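Local coordinates for protein ATP-dependent DNA helicase (Mycobacterium smegmatis, PDB 5V9X) that unwinds RNA:DNA hybrids as a 3'-to-5' helicase of the Lhr family, probably using ATP hydrolysis to move along a single DNA strand, at residues D435-A440 with A635-L640; R670-R673 with V678-S681. All blocks are in the same frame, centred on the assembly; numbering follows the deposited sequence.

Contact 1: residues D435-A440 with A635-L640; sequences DLIGCA and AFTGEL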
# COMPACT_ATOMS: atom_id res chain seq x y z
N ASP A 435 19.12 5.98 -5.51
CA ASP A 435 18.00 6.39 -4.69
C ASP A 435 17.81 7.90 -4.71
O ASP A 435 16.69 8.39 -4.55
CB ASP A 435 18.19 5.90 -3.25
CG ASP A 435 16.95 6.10 -2.39
OD1 ASP A 435 15.85 6.27 -2.95
OD2 ASP A 435 17.09 6.10 -1.15
N LEU A 436 18.90 8.64 -4.92
CA LEU A 436 18.80 10.10 -5.02
C LEU A 436 17.90 10.51 -6.17
O LEU A 436 17.10 11.44 -6.04
CB LEU A 436 20.20 10.70 -5.18
CG LEU A 436 20.32 12.19 -5.52
CD1 LEU A 436 19.70 13.04 -4.44
CD2 LEU A 436 21.78 12.56 -5.74
N ILE A 437 18.01 9.82 -7.31
CA ILE A 437 17.09 10.06 -8.42
C ILE A 437 15.67 9.70 -8.02
O ILE A 437 14.70 10.38 -8.38
CB ILE A 437 17.54 9.29 -9.67
CG1 ILE A 437 18.92 9.77 -10.13
CG2 ILE A 437 16.52 9.42 -10.78
CD1 ILE A 437 19.57 8.86 -11.15
N GLY A 438 15.51 8.61 -7.25
CA GLY A 438 14.19 8.22 -6.80
C GLY A 438 13.53 9.26 -5.91
O GLY A 438 12.35 9.56 -6.07
N CYS A 439 14.30 9.81 -4.97
CA CYS A 439 13.76 10.85 -4.09
C CYS A 439 13.46 12.13 -4.87
O CYS A 439 12.47 12.81 -4.59
CB CYS A 439 14.73 11.14 -2.95
SG CYS A 439 15.07 9.73 -1.88
N ALA A 440 14.31 12.46 -5.85
CA ALA A 440 14.11 13.69 -6.61
C ALA A 440 12.83 13.63 -7.44
O ALA A 440 11.99 14.54 -7.38
CB ALA A 440 15.32 13.95 -7.51
N ALA A 635 12.49 10.22 -17.95
CA ALA A 635 12.43 11.58 -18.47
C ALA A 635 13.17 12.56 -17.57
O ALA A 635 13.70 13.57 -18.06
CB ALA A 635 10.97 12.00 -18.65
N PHE A 636 13.21 12.29 -16.27
CA PHE A 636 14.00 13.12 -15.37
C PHE A 636 15.49 12.87 -15.57
O PHE A 636 16.28 13.82 -15.62
CB PHE A 636 13.60 12.84 -13.91
CG PHE A 636 14.54 13.43 -12.89
CD1 PHE A 636 14.30 14.69 -12.36
CD2 PHE A 636 15.64 12.72 -12.44
CE1 PHE A 636 15.15 15.23 -11.41
CE2 PHE A 636 16.50 13.26 -11.50
CZ PHE A 636 16.25 14.51 -10.98
N THR A 637 15.89 11.61 -15.69
CA THR A 637 17.30 11.28 -15.86
C THR A 637 17.83 11.83 -17.18
O THR A 637 18.90 12.45 -17.23
CB THR A 637 17.50 9.77 -15.79
OG1 THR A 637 17.05 9.29 -14.52
CG2 THR A 637 18.97 9.42 -15.96
N GLY A 638 17.08 11.62 -18.27
CA GLY A 638 17.51 12.15 -19.55
C GLY A 638 17.61 13.66 -19.56
O GLY A 638 18.60 14.22 -20.03
N GLU A 639 16.60 14.34 -19.02
CA GLU A 639 16.57 15.80 -19.06
C GLU A 639 17.75 16.39 -18.31
O GLU A 639 18.50 17.21 -18.85
CB GLU A 639 15.26 16.32 -18.48
CG GLU A 639 15.19 17.84 -18.44
CD GLU A 639 13.80 18.37 -18.13
OE1 GLU A 639 13.59 18.88 -17.01
OE2 GLU A 639 12.92 18.26 -19.00
N LEU A 640 17.94 15.99 -17.05
CA LEU A 640 18.98 16.60 -16.23
C LEU A 640 20.39 16.16 -16.63
O LEU A 640 21.35 16.87 -16.33
CB LEU A 640 18.74 16.30 -14.75
CG LEU A 640 17.71 17.23 -14.08
CD1 LEU A 640 16.28 16.84 -14.42
CD2 LEU A 640 17.92 17.27 -12.57
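The ring of Phe636 reaches from helix 627-640 to helix 433-448 and meets two aliphatic groups there, both at an oblique slant to its plane: CB of Ala440 and CG2 of Ile437. On one face lies a residue of its own helix, with Leu640 CD1 3.5 Å above the ring plane and displaced toward the rim. The ring tip meets Ala440, CZ lying 3.6 Å from its CB. Further back along one side, CD2 lies 3.8 Å from CG2 of Ile437, and CE2 is nearly as near to the same methyl. Phe636 extends its ring across the gap because CG stands opposite the backbone N (chi1 169°), while the second torsion turns the ring about perpendicular to the CA-CB-CG plane.

Ile437 CG2 also packs 3.8 Å from OG1 of Thr637, so one methyl touches both the phenyl ring and the hydroxyl. That hydroxyl is satisfied within its own helix by a hydrogen bond to Val633 O, one turn earlier, and faces Ile437 as a packing surface. No hydrogen bond joins the two segments; the hold is apolar and buried. The axes approach to 10.9 Å and cross at 104°, and the two segments bury 171 Å². Val441 and Gln444 of helix 433-448 also touch Phe636, and Leu665 and Leu668 of helix 661-676 pack on Ile437. Helix 433-448 follows strand 424-429 of the parallel sheet that forms the second RecA-like domain. The contact joins it to helix 627-640, after which the chain returns to that same sheet as its outermost strand 657-659.

Contact 2: residues R670-R673 with V678-S681; sequences REQR and VVPS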
# COMPACT_ATOMS: atom_id res chain seq x y z
N ARG A 670 27.03 12.33 -14.91
CA ARG A 670 28.26 12.48 -15.69
C ARG A 670 28.99 11.15 -15.82
O ARG A 670 29.34 10.73 -16.93
CB ARG A 670 29.17 13.53 -15.04
CG ARG A 670 30.50 13.70 -15.75
CD ARG A 670 31.33 14.83 -15.16
NE ARG A 670 31.57 14.66 -13.72
CZ ARG A 670 32.42 13.78 -13.20
NH1 ARG A 670 33.13 12.98 -13.99
NH2 ARG A 670 32.57 13.71 -11.88
N GLU A 671 29.21 10.46 -14.70
CA GLU A 671 29.91 9.18 -14.74
C GLU A 671 29.14 8.14 -15.54
O GLU A 671 29.74 7.35 -16.28
CB GLU A 671 30.16 8.67 -13.32
CG GLU A 671 31.17 9.47 -12.53
CD GLU A 671 31.47 8.84 -11.18
OE1 GLU A 671 31.50 7.59 -11.11
OE2 GLU A 671 31.66 9.58 -10.20
N GLN A 672 27.81 8.11 -15.40
CA GLN A 672 27.01 7.20 -16.21
C GLN A 672 27.11 7.56 -17.69
O GLN A 672 27.17 6.67 -18.55
CB GLN A 672 25.55 7.22 -15.76
CG GLN A 672 24.67 6.23 -16.49
CD GLN A 672 25.10 4.79 -16.25
OE1 GLN A 672 25.53 4.45 -15.15
NE2 GLN A 672 25.00 3.96 -17.27
N ARG A 673 27.14 8.85 -17.99
CA ARG A 673 27.34 9.29 -19.37
C ARG A 673 28.74 8.91 -19.86
O ARG A 673 28.90 8.48 -21.01
CB ARG A 673 27.12 10.80 -19.47
CG ARG A 673 26.49 11.27 -20.77
CD ARG A 673 26.05 12.73 -20.69
NE ARG A 673 27.13 13.62 -20.25
CZ ARG A 673 27.18 14.21 -19.06
NH1 ARG A 673 26.20 14.03 -18.18
NH2 ARG A 673 28.20 15.00 -18.75
N VAL A 678 25.57 7.50 -23.26
CA VAL A 678 24.28 8.11 -22.97
C VAL A 678 23.71 7.47 -21.71
O VAL A 678 24.15 6.41 -21.28
CB VAL A 678 23.28 7.96 -24.15
CG1 VAL A 678 23.85 8.59 -25.41
CG2 VAL A 678 22.96 6.49 -24.38
N VAL A 679 22.72 8.14 -21.13
CA VAL A 679 22.09 7.63 -19.92
C VAL A 679 20.71 7.07 -20.25
O VAL A 679 20.02 7.59 -21.14
CB VAL A 679 22.02 8.71 -18.82
CG1 VAL A 679 23.37 9.38 -18.65
CG2 VAL A 679 20.93 9.73 -19.12
N PRO A 680 20.28 6.01 -19.58
CA PRO A 680 18.94 5.46 -19.83
C PRO A 680 17.86 6.48 -19.50
O PRO A 680 18.02 7.32 -18.60
CB PRO A 680 18.87 4.25 -18.89
CG PRO A 680 20.29 3.93 -18.57
CD PRO A 680 21.04 5.21 -18.60
N SER A 681 16.76 6.40 -20.23
CA SER A 681 15.68 7.37 -20.08
C SER A 681 14.39 6.75 -20.61
O SER A 681 14.36 5.59 -21.02
CB SER A 681 16.00 8.68 -20.80
OG SER A 681 15.93 8.51 -22.20
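Gln672 points its CG toward the loop by placing it opposite the backbone N (chi1 -176°), and a bend at chi2 (63°) then turns the amide aside, leaving the CG methylene to meet Val679. On the loop, Val679 sets CG1 opposite its carbonyl carbon (chi1 -49°), and this branch carries the contact. CG1 lies 4.0 Å from CG of Gln672, the two side chains passing at a slant. The same methyl approaches the neighbouring residue of the helix, 3.9 Å from the backbone N of Arg673 and 4.1 Å from its CB. It therefore rests against the helix surface where the two residues join.

Pro680 continues the apolar strip more loosely, its CD 4.3 Å from CG of Gln672. No hydrogen bond runs between the two segments. Four residues separate the end of one segment from the start of the other: helix 661-676 ends, and the chain then leaves across its side, roughly at right angles, on the way to strand 684-691, an inner strand of the mixed five-stranded sheet. The contact is a local helix-to-strand connection. Thr676 OG1 ties the turn together through hydrogen bonds with Gln672 O and with Val678 O.

The amide of Gln672 finds its partners outside the two segments: OE1 accepts a hydrogen bond from Phe866 N, and NE2 makes a weak one with Ser864 OG. This joins the helix to the start of helix 865-870, whose Phe866 also packs on Pro680. The end of the Arg673 side chain leads away from the loop, so CB and not the guanidinium group borders Val679.

Overall arrangement
Contacts 1 and 2 are neighbours, their centres 11 Å apart on the same side of the chain's centre, and they follow one another along the chain without overlap. They touch directly: Thr637 CG2 lies 3.5 Å from Pro680 O and 3.7 Å from Val679 CG2, while Gly638 CA packs 4.0 Å from Ser681 CB. Val679 thus turns one methyl to helix 661-676 and the other to helix 627-640. Helix 661-676 supplies one side of contact 2 and also borders contact 1, where its Leu669 meets Thr637. The nearest atoms of contacts 1 and 2 are about 7 Å and 10 Å from the bound DNA, respectively.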